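Local coordinates for protein beta-glucosidase (Pseudoalteromonas sp., PDB 3F95) that probably cleaves beta-glucosidic linkages as an exo-1,3/1,4-beta-glucanase, of which this chain is the extra C-terminal beta-sandwich domain, at residues K96-E99 against Q100-L104; R115-F119 against S120-Q124; V30-G34 against A35-S39. All blocks are in the same frame, centred on the assembly; numbering follows the deposited sequence. Where two conformers were deposited one is given.

Overall arrangement
All three contacts are local, each at a turn of the C-terminal domain, a beta-sandwich related in sequence to galactose-binding domains. Interactions 1 and 2, centres about 9 Å apart, sit at adjoining ends of the paired strands 102-108 and 113-118 and touch through Asn103 with Asp116 and Leu104 with Phe119. Interaction 1 is a surface contact resting on a proline and an alanine; interaction 2, partly buried, follows the end of strand 113-118 and joins aromatic packing to hydrogen bonds. Interaction 3, also partly buried, lies across the domain, about 25 Å from interaction 2 between centres; its arms meet through small apolar side chains and a bridging water. Interactions 1 and 3 both lie where the chain changes sheets.

Interaction 1 of 3, residues K96-E99 against Q100-L104; sequences KAPE and QGANL
Pro98 and Ala102 face each other across a tight bend, the ring of one turned toward the methyl of the other, with Pro98 CG 3.8 Å from Ala102 CB. Farther back on the same ring, Pro98 CB lies 3.5 Å from Gly101 O, so the proline packs alongside the peptide leading into the strand. The bend between them is a type I turn with Glu99 and Gln100 at its corners, and the CA atoms of Pro98 and Gly101 come within 4.9 Å. The two corner side chains take no part in the packing. Glu99 runs outward as an extended chain, its CG anti to the backbone N (chi1 -159°), while Gln100 starts off away from the proline. Gly101 has a positive phi of 97°, where a CB would collide with the carbonyl oxygen of Gln100. Leu161 and Ser158 also touch both Pro98 and Ala102, and Ser158 OG hydrogen-bonds to Gly101 O. With no hydrogen bond crossing between 96-99 and 100-104, the chemistry is one of shape: a rigid ring, a methyl and a glycine-permitted backbone bring the chain round from strand 87-94 of the mixed sheet into strand 102-108 of the antiparallel one, leaving acid and amide side chains at the surface.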
ATOM      1  N   LYS A  96      12.738   6.383   4.931  1.00 16.52           N
ATOM      2  CA  LYS A  96      13.534   5.717   5.955  1.00 17.30           C
ATOM      3  C   LYS A  96      13.243   4.237   5.945  1.00 17.02           C
ATOM      4  O   LYS A  96      12.127   3.824   6.268  1.00 15.99           O
ATOM      5  CB  LYS A  96      13.305   6.322   7.350  1.00 17.06           C
ATOM      6  CG  LYS A  96      14.128   5.624   8.442  1.00 17.74           C
ATOM      7  CD  LYS A  96      13.936   6.241   9.824  1.00 20.07           C
ATOM      8  CE  LYS A  96      12.579   5.906  10.407  1.00 23.23           C
ATOM      9  NZ  LYS A  96      12.479   6.203  11.867  1.00 23.77           N
ATOM     10  N   ALA A  97      14.248   3.447   5.538  1.00 17.26           N
ATOM     11  CA  ALA A  97      14.124   1.981   5.475  1.00 17.69           C
ATOM     12  C   ALA A  97      13.897   1.380   6.857  1.00 17.86           C
ATOM     13  O   ALA A  97      14.316   1.950   7.877  1.00 18.75           O
ATOM     14  CB  ALA A  97      15.365   1.328   4.776  1.00 17.56           C
ATOM     15  N   PRO A  98      13.160   0.265   6.911  1.00 18.77           N
ATOM     16  CA  PRO A  98      12.829  -0.304   8.223  1.00 19.84           C
ATOM     17  C   PRO A  98      14.036  -0.975   8.837  1.00 22.10           C
ATOM     18  O   PRO A  98      14.631  -1.857   8.219  1.00 23.38           O
ATOM     19  CB  PRO A  98      11.739  -1.320   7.917  1.00 17.86           C
ATOM     20  CG  PRO A  98      11.855  -1.623   6.428  1.00 20.23           C
ATOM     21  CD  PRO A  98      12.572  -0.470   5.780  1.00 18.77           C
ATOM     22  N   GLU A  99      14.397  -0.571  10.044  1.00 24.87           N
ATOM     23  CA  GLU A  99      15.553  -1.200  10.688  1.00 27.39           C
ATOM     24  C   GLU A  99      15.332  -2.687  11.012  1.00 27.15           C
ATOM     25  O   GLU A  99      16.262  -3.505  10.877  1.00 27.55           O
ATOM     26  CB  GLU A  99      15.949  -0.421  11.922  1.00 28.61           C
ATOM     27  CG  GLU A  99      17.364  -0.688  12.331  1.00 32.97           C
ATOM     28  CD  GLU A  99      17.845   0.312  13.338  1.00 38.09           C
ATOM     29  OE1 GLU A  99      17.501   1.512  13.178  1.00 40.98           O
ATOM     30  OE2 GLU A  99      18.563  -0.106  14.282  1.00 40.60           O
ATOM     31  N   GLN A 100      14.111  -3.041  11.409  1.00 25.96           N
ATOM     32  CA  GLN A 100      13.782  -4.435  11.729  1.00 26.60           C
ATOM     33  C   GLN A 100      12.798  -5.085  10.758  1.00 25.52           C
ATOM     34  O   GLN A 100      12.157  -6.092  11.070  1.00 27.03           O
ATOM     35  CB  GLN A 100      13.280  -4.562  13.177  1.00 26.82           C
ATOM     36  CG  GLN A 100      14.361  -4.221  14.184  1.00 30.30           C
ATOM     37  CD  GLN A 100      13.836  -3.950  15.586  1.00 34.85           C
ATOM     38  OE1 GLN A 100      12.622  -3.872  15.822  1.00 37.81           O
ATOM     39  NE2 GLN A 100      14.766  -3.783  16.535  1.00 37.66           N
ATOM     40  N   GLY A 101      12.672  -4.483   9.591  1.00 23.33           N
ATOM     41  CA  GLY A 101      11.981  -5.088   8.486  1.00 20.51           C
ATOM     42  C   GLY A 101      10.541  -4.621   8.377  1.00 19.03           C
ATOM     43  O   GLY A 101      10.002  -3.981   9.283  1.00 17.95           O
ATOM     44  N   ALA A 102       9.924  -4.992   7.264  1.00 18.01           N
ATOM     45  CA  ALA A 102       8.539  -4.654   6.958  1.00 16.80           C
ATOM     46  C   ALA A 102       7.997  -5.640   5.940  1.00 17.46           C
ATOM     47  O   ALA A 102       8.760  -6.200   5.156  1.00 16.21           O
ATOM     48  CB  ALA A 102       8.448  -3.224   6.411  1.00 16.93           C
ATOM     49  N   ASN A 103       6.677  -5.829   5.960  1.00 17.15           N
ATOM     50  CA  ASN A 103       5.962  -6.774   5.112  1.00 18.34           C
ATOM     51  C   ASN A 103       5.009  -5.985   4.246  1.00 16.96           C
ATOM     52  O   ASN A 103       4.274  -5.124   4.749  1.00 15.96           O
ATOM     53  CB  ASN A 103       5.147  -7.721   6.007  1.00 18.68           C
ATOM     54  CG  ASN A 103       4.530  -8.900   5.262  1.00 23.89           C
ATOM     55  OD1 ASN A 103       3.601  -9.530   5.787  1.00 27.30           O
ATOM     56  ND2 ASN A 103       5.056  -9.242   4.085  1.00 27.15           N
ATOM     57  N   LEU A 104       5.043  -6.248   2.945  1.00 17.21           N
ATOM     58  CA  LEU A 104       4.046  -5.711   2.016  1.00 17.05           C
ATOM     59  C   LEU A 104       3.119  -6.829   1.547  1.00 17.74           C
ATOM     60  O   LEU A 104       3.550  -7.738   0.837  1.00 17.75           O
ATOM     61  CB  LEU A 104       4.740  -5.038   0.808  1.00 17.43           C
ATOM     62  CG  LEU A 104       3.851  -4.715  -0.396  1.00 17.69           C
ATOM     63  CD1 LEU A 104       2.723  -3.717   0.008  1.00 18.38           C
ATOM     64  CD2 LEU A 104       4.705  -4.164  -1.567  1.00 18.74           C
TER

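Interaction 2 of 3, residues R115-F119 against S120-Q124; sequences RDIDF and SSFSQ
The Phe122 ring leans over one face of the Phe119 ring, its CZ lying 4.0 Å above the plane and over the centre. Both side chains point the same way and lie side by side, yet their planes make 47°, an oblique pairing rather than a stack. At the edge of the Phe122 ring lie Ser121 OG, in its plane, and Asp118 O; Ile117 CG2 approaches obliquely, 3.8 Å from Phe122 CE2. Here the chain leaves strand 113-118 through two overlapping turns and heads for the short helix 123-126. Asp118 O is gripped twice by Ser121: OG, at 2.7 Å, comes nearly straight onto the oxygen (C=O...OG 161°), while N, at 3.0 Å, sits above the carbonyl plane. Ser121 OG swings back to that oxygen because its chi1 of 74° places it between backbone N and carbonyl carbon. Next, Phe122 N donates to Phe119 O over 3.1 Å. Were Phe122 cut back to an alanine, the Phe119 face would probably lose its aromatic cover, and Ile117 CG2 its neighbour. Polar and apolar holds thus divide the work: hydrogen bonds fix the backbone curl, while the two rings lie buried against Leu104, with Phe122 also on Leu134.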
ATOM      1  N   ARG A 115      -0.197 -11.799  -2.587  1.00 21.95           N
ATOM      2  CA  ARG A 115       1.253 -11.642  -2.497  1.00 20.94           C
ATOM      3  C   ARG A 115       1.661 -11.281  -1.086  1.00 21.15           C
ATOM      4  O   ARG A 115       0.954 -10.537  -0.397  1.00 20.33           O
ATOM      5  CB  ARG A 115       1.776 -10.561  -3.455  1.00 20.59           C
ATOM      6  CG  ARG A 115       1.515 -10.810  -4.939  1.00 19.89           C
ATOM      7  CD  ARG A 115       2.358 -11.972  -5.533  1.00 19.20           C
ATOM      8  NE  ARG A 115       3.784 -11.849  -5.256  1.00 18.18           N
ATOM      9  CZ  ARG A 115       4.641 -11.047  -5.893  1.00 18.11           C
ATOM     10  NH1 ARG A 115       4.260 -10.245  -6.895  1.00 17.05           N
ATOM     11  NH2 ARG A 115       5.902 -11.059  -5.512  1.00 19.00           N
ATOM     12  N   ASP A 116       2.813 -11.814  -0.672  1.00 21.32           N
ATOM     13  CA  ASP A 116       3.400 -11.522   0.619  1.00 21.80           C
ATOM     14  C   ASP A 116       4.887 -11.230   0.381  1.00 21.25           C
ATOM     15  O   ASP A 116       5.668 -12.152   0.098  1.00 21.35           O
ATOM     16  CB  ASP A 116       3.193 -12.722   1.549  1.00 22.73           C
ATOM     17  CG  ASP A 116       3.500 -12.406   3.006  1.00 28.12           C
ATOM     18  OD1 ASP A 116       2.771 -12.926   3.894  1.00 33.86           O
ATOM     19  OD2 ASP A 116       4.458 -11.657   3.283  1.00 31.88           O
ATOM     20  N   ILE A 117       5.276  -9.954   0.443  1.00 18.82           N
ATOM     21  CA  ILE A 117       6.605  -9.546  -0.027  1.00 18.47           C
ATOM     22  C   ILE A 117       7.351  -8.897   1.122  1.00 18.71           C
ATOM     23  O   ILE A 117       6.878  -7.900   1.646  1.00 17.83           O
ATOM     24  CB  ILE A 117       6.484  -8.513  -1.209  1.00 18.23           C
ATOM     25  CG1 ILE A 117       5.774  -9.156  -2.412  1.00 18.59           C
ATOM     26  CG2 ILE A 117       7.875  -7.869  -1.555  1.00 18.36           C
ATOM     27  CD1 ILE A 117       5.265  -8.164  -3.452  1.00 17.87           C
ATOM     28  N   ASP A 118       8.525  -9.425   1.498  1.00 18.22           N
ATOM     29  CA  ASP A 118       9.358  -8.728   2.486  1.00 17.94           C
ATOM     30  C   ASP A 118       9.996  -7.473   1.874  1.00 16.99           C
ATOM     31  O   ASP A 118      10.412  -7.475   0.682  1.00 16.61           O
ATOM     32  CB  ASP A 118      10.471  -9.631   3.016  1.00 18.93           C
ATOM     33  CG  ASP A 118       9.941 -10.895   3.644  1.00 23.98           C
ATOM     34  OD1 ASP A 118       8.965 -10.816   4.437  1.00 26.02           O
ATOM     35  OD2 ASP A 118      10.511 -11.957   3.333  1.00 29.68           O
ATOM     36  N   PHE A 119      10.103  -6.413   2.663  1.00 15.55           N
ATOM     37  CA  PHE A 119      10.777  -5.213   2.142  1.00 15.30           C
ATOM     38  C   PHE A 119      12.208  -5.493   1.683  1.00 16.05           C
ATOM     39  O   PHE A 119      12.692  -4.842   0.756  1.00 15.71           O
ATOM     40  CB  PHE A 119      10.724  -4.037   3.129  1.00 15.45           C
ATOM     41  CG  PHE A 119       9.470  -3.179   2.968  1.00 12.44           C
ATOM     42  CD1 PHE A 119       8.198  -3.756   2.974  1.00 14.91           C
ATOM     43  CD2 PHE A 119       9.568  -1.808   2.790  1.00 14.25           C
ATOM     44  CE1 PHE A 119       7.033  -2.956   2.808  1.00 14.79           C
ATOM     45  CE2 PHE A 119       8.404  -1.007   2.635  1.00 15.35           C
ATOM     46  CZ  PHE A 119       7.149  -1.600   2.637  1.00 12.60           C
ATOM     47  N   SER A 120      12.870  -6.455   2.317  1.00 16.43           N
ATOM     48  CA  SER A 120      14.254  -6.803   1.931  1.00 17.53           C
ATOM     49  C   SER A 120      14.353  -7.198   0.454  1.00 17.40           C
ATOM     50  O   SER A 120      15.395  -7.001  -0.169  1.00 18.58           O
ATOM     51  CB  SER A 120      14.784  -7.934   2.821  1.00 16.86           C
ATOM     52  OG  SER A 120      13.969  -9.081   2.706  1.00 19.65           O
ATOM     53  N   SER A 121      13.282  -7.763  -0.090  1.00 17.28           N
ATOM     54  CA  SER A 121      13.258  -8.238  -1.478  1.00 18.06           C
ATOM     55  C   SER A 121      13.383  -7.131  -2.522  1.00 17.14           C
ATOM     56  O   SER A 121      13.751  -7.420  -3.657  1.00 16.58           O
ATOM     57  CB  SER A 121      12.010  -9.065  -1.770  1.00 19.23           C
ATOM     58  OG  SER A 121      10.855  -8.240  -1.871  1.00 19.12           O
ATOM     59  N   PHE A 122      13.012  -5.899  -2.162  1.00 16.57           N
ATOM     60  CA  PHE A 122      13.163  -4.764  -3.087  1.00 15.61           C
ATOM     61  C   PHE A 122      13.812  -3.539  -2.459  1.00 15.06           C
ATOM     62  O   PHE A 122      13.699  -2.435  -2.999  1.00 14.73           O
ATOM     63  CB  PHE A 122      11.825  -4.406  -3.796  1.00 14.56           C
ATOM     64  CG  PHE A 122      10.712  -3.919  -2.850  1.00 15.26           C
ATOM     65  CD1 PHE A 122      10.267  -2.600  -2.913  1.00 15.65           C
ATOM     66  CD2 PHE A 122      10.112  -4.793  -1.937  1.00 15.03           C
ATOM     67  CE1 PHE A 122       9.219  -2.134  -2.068  1.00 17.28           C
ATOM     68  CE2 PHE A 122       9.092  -4.344  -1.072  1.00 15.33           C
ATOM     69  CZ  PHE A 122       8.645  -3.017  -1.153  1.00 14.36           C
ATOM     70  N   SER A 123      14.502  -3.731  -1.340  1.00 15.05           N
ATOM     71  CA  SER A 123      15.051  -2.588  -0.591  1.00 14.85           C
ATOM     72  C   SER A 123      16.129  -1.847  -1.390  1.00 15.39           C
ATOM     73  O   SER A 123      16.199  -0.624  -1.347  1.00 14.61           O
ATOM     74  CB  SER A 123      15.587  -3.006   0.781  1.00 16.38           C
ATOM     75  OG  SER A 123      16.596  -3.990   0.618  1.00 16.89           O
ATOM     76  N   GLN A 124      16.947  -2.587  -2.148  1.00 15.83           N
ATOM     77  CA  GLN A 124      18.038  -1.940  -2.865  0.50 15.80           C
ATOM     78  C   GLN A 124      17.498  -1.025  -3.940  1.00 16.76           C
ATOM     79  O   GLN A 124      17.946   0.097  -4.061  1.00 16.64           O
ATOM     80  CB  GLN A 124      19.057  -2.946  -3.395  0.50 15.20           C
ATOM     81  CG  GLN A 124      19.981  -3.483  -2.306  0.50 16.99           C
ATOM     82  CD  GLN A 124      21.082  -2.499  -1.900  0.50 19.11           C
ATOM     83  OE1 GLN A 124      20.828  -1.479  -1.238  0.50 19.70           O
ATOM     84  NE2 GLN A 124      22.325  -2.810  -2.295  0.50 20.21           N
TER

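Interaction 3 of 3, residues V30-G34 against A35-S39; sequences VLASG and ASATS
Val30-Gly34 and Ala35-Ser39 run in nearly opposite directions, 171° apart, and lie close, with CA atoms 5.7 Å apart at Val30 and Ser39, yet no hydrogen bond passes directly between them. They meet instead through side chains, as in a beta-arch, where consecutive strands enter different sheets. At the heart of the arch the methyls of Ala32 and Ala37 point at one another, CB to CB at 3.4 Å, tighter than usual van der Waals contact; each is the whole side chain, so the chain can draw this close. Toward the open end, the carbonyl of Thr38 points at Val30: CG2 of the valine comes to 3.2 Å from Thr38 O, and CB and CG1 lie not much farther from the same oxygen. With CG1 anti to the backbone N (chi1 174°), CG2 lies anti to the carbonyl carbon, and both methyls face that oxygen. Near the bend the gap is bridged by a water, which accepts from Gly34 N at 2.9 Å and donates to Ser36 O at 2.8 Å, linking the two arms where no direct bond does. Thr38 points the other way, and its OG1 donates to Ser39 O over 3.2 Å. Ser39 OG is held outside the arch, by Asp24 and the backbone of Leu45, and Arg59 NE hydrogen-bonds to Gly34 O. Met47 touches both alanines, and Leu22 touches Ala37. The two arms belong to different partners: strand 29-32 pairs antiparallel with strand 18-24, Val30 with Leu22 and Ala32 with Trp20, whereas strand 37-38 pairs antiparallel with strand 45-50, Ala37 with Met47, so the arch carries the chain from one sheet of the sandwich to the other.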
ATOM      1  N   VAL A  30      -8.189   2.898  13.237  1.00 14.31           N
ATOM      2  CA  VAL A  30      -8.678   4.123  12.604  1.00 13.23           C
ATOM      3  C   VAL A  30      -8.908   3.955  11.096  1.00 14.20           C
ATOM      4  O   VAL A  30      -8.000   3.539  10.367  1.00 14.22           O
ATOM      5  CB  VAL A  30      -7.728   5.329  12.858  1.00 14.21           C
ATOM      6  CG1 VAL A  30      -8.164   6.576  12.061  1.00 13.50           C
ATOM      7  CG2 VAL A  30      -7.636   5.652  14.368  1.00 12.55           C
ATOM      8  N   LEU A  31     -10.117   4.266  10.647  1.00 13.97           N
ATOM      9  CA  LEU A  31     -10.419   4.296   9.212  1.00 14.73           C
ATOM     10  C   LEU A  31     -10.361   5.738   8.719  1.00 15.18           C
ATOM     11  O   LEU A  31     -11.167   6.563   9.134  1.00 14.65           O
ATOM     12  CB  LEU A  31     -11.796   3.672   8.954  1.00 14.37           C
ATOM     13  CG  LEU A  31     -11.902   2.158   8.746  1.00 18.95           C
ATOM     14  CD1 LEU A  31     -10.975   1.325   9.574  1.00 17.37           C
ATOM     15  CD2 LEU A  31     -13.358   1.669   8.829  1.00 16.41           C
ATOM     16  N   ALA A  32      -9.403   6.041   7.840  1.00 15.39           N
ATOM     17  CA  ALA A  32      -9.096   7.438   7.475  1.00 15.21           C
ATOM     18  C   ALA A  32      -9.408   7.703   6.012  1.00 16.09           C
ATOM     19  O   ALA A  32      -9.027   6.903   5.134  1.00 15.19           O
ATOM     20  CB  ALA A  32      -7.631   7.727   7.766  1.00 16.05           C
ATOM     21  N   SER A  33     -10.125   8.787   5.753  1.00 15.53           N
ATOM     22  CA  SER A  33     -10.561   9.108   4.392  1.00 17.30           C
ATOM     23  C   SER A  33     -10.120  10.501   3.915  1.00 17.27           C
ATOM     24  O   SER A  33     -10.547  10.952   2.841  1.00 18.79           O
ATOM     25  CB  SER A  33     -12.074   8.954   4.295  1.00 18.11           C
ATOM     26  OG  SER A  33     -12.696   9.987   5.041  1.00 21.00           O
ATOM     27  N   GLY A  34      -9.232  11.150   4.675  1.00 16.30           N
ATOM     28  CA  GLY A  34      -8.777  12.485   4.350  1.00 16.91           C
ATOM     29  C   GLY A  34      -7.280  12.645   4.182  1.00 17.29           C
ATOM     30  O   GLY A  34      -6.588  11.717   3.767  1.00 17.99           O
ATOM     31  N   ALA A  35      -6.784  13.830   4.504  1.00 17.04           N
ATOM     32  CA  ALA A  35      -5.377  14.206   4.224  1.00 16.75           C
ATOM     33  C   ALA A  35      -4.382  13.680   5.285  1.00 16.43           C
ATOM     34  O   ALA A  35      -3.205  13.408   5.003  1.00 16.38           O
ATOM     35  CB  ALA A  35      -5.298  15.698   4.129  1.00 17.52           C
ATOM     36  N   SER A  36      -4.860  13.547   6.514  1.00 16.31           N
ATOM     37  CA  SER A  36      -3.989  13.128   7.625  1.00 16.06           C
ATOM     38  C   SER A  36      -4.811  12.291   8.608  1.00 15.42           C
ATOM     39  O   SER A  36      -6.030  12.418   8.673  1.00 15.87           O
ATOM     40  CB  SER A  36      -3.374  14.342   8.349  1.00 17.23           C
ATOM     41  OG  SER A  36      -4.386  15.161   8.920  1.00 21.28           O
ATOM     42  N   ALA A  37      -4.116  11.481   9.390  1.00 14.66           N
ATOM     43  CA  ALA A  37      -4.732  10.619  10.377  1.00 15.07           C
ATOM     44  C   ALA A  37      -3.662  10.171  11.357  1.00 15.29           C
ATOM     45  O   ALA A  37      -2.482  10.266  11.064  1.00 14.24           O
ATOM     46  CB  ALA A  37      -5.388   9.395   9.706  1.00 14.40           C
ATOM     47  N   THR A  38      -4.098   9.677  12.519  1.00 15.49           N
ATOM     48  CA  THR A  38      -3.214   9.005  13.469  1.00 16.67           C
ATOM     49  C   THR A  38      -3.849   7.670  13.810  1.00 16.30           C
ATOM     50  O   THR A  38      -5.088   7.522  13.726  1.00 16.04           O
ATOM     51  CB  THR A  38      -3.056   9.800  14.804  1.00 17.94           C
ATOM     52  OG1 THR A  38      -4.283   9.730  15.533  1.00 22.12           O
ATOM     53  CG2 THR A  38      -2.752  11.262  14.528  1.00 18.82           C
ATOM     54  N   SER A  39      -3.021   6.725  14.229  1.00 14.74           N
ATOM     55  CA  SER A  39      -3.509   5.445  14.720  1.00 14.26           C
ATOM     56  C   SER A  39      -4.163   5.648  16.100  1.00 14.63           C
ATOM     57  O   SER A  39      -4.151   6.770  16.631  1.00 13.96           O
ATOM     58  CB  SER A  39      -2.382   4.428  14.790  1.00 14.77           C
ATOM     59  OG  SER A  39      -1.352   4.822  15.675  1.00 15.19           O
TER
HETATM   60  O   HOH W   1      -8.238  11.152   7.436  1.00 15.77           O